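Local coordinates for protein ORF 37 (Human herpesvirus 8 type M, PDB 3FHD) that cleaves double- and single-stranded DNA as an endonuclease and exonuclease, processing branched viral DNA intermediates to promote production of packaged unit-length linear genomes, at residues T359-V364 and R382-L387. Residues are numbered along the deposited sequence; the frame is centred on the assembly and turned at random.
Sequences TTESDV and RFKANL
V364 and F383 face each other as a hydrogen-bonded antiparallel pair in the central mixed sheet of this PD-(D/E)XK nuclease, where strand 362-367 runs beside strand 379-389. Around V364, F383 and A385 the packing is tight and apolar. V364 CB sits over one face of the F383 ring, 3.8 Å from its centroid and 15° off the normal, a CH-pi contact. With V364 CG1 anti to the backbone N (chi1 179°), that methyl meets F383 CZ at 3.6 Å while CG2 turns to the methyl of A385; L299 of helix 296-303 packs against all three residues. Two backbone bonds join V364 and F383, and another two join S362 and A385, whose carbonyl also accepts from L387 N across the inverse gamma turn centred on N386.

The opposite face is charged and more open to solvent. Here the extended R382 brings its guanidinium to the D363 carboxylate, the planes 71° apart; NH1 and NH2 both reach OD1, through weak, bent bonds. K384 NZ adds a third, also weak, bond to D363 OD1 at 3.0 Å, completing the salt-bridge network. At the start of strand 362-367, S362 OG, also hydrogen-bonded to T462 OG1, donates to L387 O at 2.8 Å from above the carbonyl plane.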
loop_
_atom_site.group_PDB
_atom_site.type_symbol
_atom_site.label_atom_id
_atom_site.label_comp_id
_atom_site.label_asym_id
_atom_site.label_seq_id
_atom_site.Cartn_x
_atom_site.Cartn_y
_atom_site.Cartn_z
ATOM N N THR A 359 18.920 6.811 -13.525
ATOM C CA THR A 359 19.098 8.179 -14.074
ATOM C C THR A 359 18.636 9.322 -13.145
ATOM O O THR A 359 19.442 10.190 -12.787
ATOM C CB THR A 359 18.392 8.331 -15.451
ATOM O OG1 THR A 359 18.868 7.321 -16.348
ATOM C CG2 THR A 359 18.664 9.716 -16.085
ATOM N N THR A 360 17.345 9.335 -12.782
ATOM C CA THR A 360 16.785 10.382 -11.908
ATOM C C THR A 360 17.240 10.170 -10.475
ATOM O O THR A 360 16.931 9.135 -9.862
ATOM C CB THR A 360 15.234 10.393 -11.910
ATOM O OG1 THR A 360 14.746 10.131 -13.231
ATOM C CG2 THR A 360 14.683 11.738 -11.403
ATOM N N GLU A 361 17.962 11.149 -9.935
ATOM C CA GLU A 361 18.510 11.039 -8.572
ATOM C C GLU A 361 17.497 11.294 -7.445
ATOM O O GLU A 361 16.436 11.884 -7.666
ATOM C CB GLU A 361 19.732 11.955 -8.410
ATOM C CG GLU A 361 20.853 11.655 -9.392
ATOM C CD GLU A 361 22.054 12.555 -9.179
ATOM O OE1 GLU A 361 21.869 13.787 -9.180
ATOM O OE2 GLU A 361 23.176 12.031 -9.007
ATOM N N SER A 362 17.838 10.829 -6.240
ATOM C CA SER A 362 17.041 11.071 -5.031
ATOM C C SER A 362 17.187 12.520 -4.551
ATOM O O SER A 362 18.244 13.114 -4.699
ATOM C CB SER A 362 17.489 10.140 -3.913
ATOM O OG SER A 362 17.061 8.815 -4.125
ATOM N N ASP A 363 16.121 13.085 -3.988
ATOM C CA ASP A 363 16.206 14.375 -3.313
ATOM C C ASP A 363 16.415 14.137 -1.827
ATOM O O ASP A 363 15.665 13.368 -1.217
ATOM C CB ASP A 363 14.926 15.183 -3.512
ATOM C CG ASP A 363 14.744 15.649 -4.953
ATOM O OD1 ASP A 363 15.678 16.243 -5.503
ATOM O OD2 ASP A 363 13.665 15.425 -5.537
ATOM N N VAL A 364 17.417 14.795 -1.239
ATOM C CA VAL A 364 17.615 14.694 0.211
ATOM C C VAL A 364 17.238 16.016 0.892
ATOM O O VAL A 364 17.698 17.048 0.476
ATOM C CB VAL A 364 19.071 14.306 0.556
ATOM C CG1 VAL A 364 19.247 14.225 2.072
ATOM C CG2 VAL A 364 19.423 12.977 -0.112
ATOM N N ARG A 382 18.554 21.230 0.873
ATOM C CA ARG A 382 18.039 20.272 -0.093
ATOM C C ARG A 382 19.160 19.981 -1.088
ATOM O O ARG A 382 19.799 20.904 -1.546
ATOM C CB ARG A 382 16.880 20.940 -0.819
ATOM C CG ARG A 382 16.058 20.087 -1.719
ATOM C CD ARG A 382 15.142 21.015 -2.521
ATOM N NE ARG A 382 14.468 20.368 -3.649
ATOM C CZ ARG A 382 15.010 19.465 -4.469
ATOM N NH1 ARG A 382 14.277 18.955 -5.458
ATOM N NH2 ARG A 382 16.278 19.068 -4.320
ATOM N N PHE A 383 19.402 18.705 -1.406
ATOM C CA PHE A 383 20.450 18.327 -2.370
ATOM C C PHE A 383 20.174 16.999 -3.084
ATOM O O PHE A 383 19.456 16.165 -2.565
ATOM C CB PHE A 383 21.849 18.339 -1.723
ATOM C CG PHE A 383 22.069 17.302 -0.640
ATOM C CD1 PHE A 383 22.689 16.094 -0.935
ATOM C CD2 PHE A 383 21.712 17.558 0.689
ATOM C CE1 PHE A 383 22.918 15.133 0.069
ATOM C CE2 PHE A 383 21.936 16.612 1.689
ATOM C CZ PHE A 383 22.546 15.399 1.379
ATOM N N LYS A 384 20.757 16.804 -4.265
ATOM C CA LYS A 384 20.588 15.545 -5.020
ATOM C C LYS A 384 21.583 14.463 -4.567
ATOM O O LYS A 384 22.748 14.756 -4.273
ATOM C CB LYS A 384 20.782 15.779 -6.528
ATOM C CG LYS A 384 19.818 16.741 -7.180
ATOM C CD LYS A 384 18.386 16.254 -7.083
ATOM C CE LYS A 384 17.464 17.163 -7.874
ATOM N NZ LYS A 384 16.292 16.400 -8.416
ATOM N N ALA A 385 21.135 13.213 -4.528
ATOM C CA ALA A 385 22.031 12.100 -4.218
ATOM C C ALA A 385 21.840 10.986 -5.247
ATOM O O ALA A 385 20.698 10.575 -5.505
ATOM C CB ALA A 385 21.803 11.584 -2.783
ATOM N N ASN A 386 22.941 10.524 -5.850
ATOM C CA ASN A 386 22.883 9.401 -6.799
ATOM C C ASN A 386 22.642 8.072 -6.078
ATOM O O ASN A 386 23.466 7.155 -6.080
ATOM C CB ASN A 386 24.086 9.352 -7.772
ATOM C CG ASN A 386 25.445 9.483 -7.074
ATOM O OD1 ASN A 386 25.554 9.959 -5.933
ATOM N ND2 ASN A 386 26.493 9.055 -7.772
ATOM N N LEU A 387 21.495 8.021 -5.418
ATOM C CA LEU A 387 21.015 6.832 -4.756
ATOM C C LEU A 387 19.717 6.475 -5.454
ATOM O O LEU A 387 18.897 7.356 -5.721
ATOM C CB LEU A 387 20.777 7.114 -3.269
ATOM C CG LEU A 387 22.007 7.356 -2.373
ATOM C CD1 LEU A 387 21.589 7.381 -0.940
ATOM C CD2 LEU A 387 23.107 6.304 -2.585
HETATM O O HOH W 1 16.911 7.780 -7.397
HETATM O O HOH W 2 16.163 14.080 -9.304
#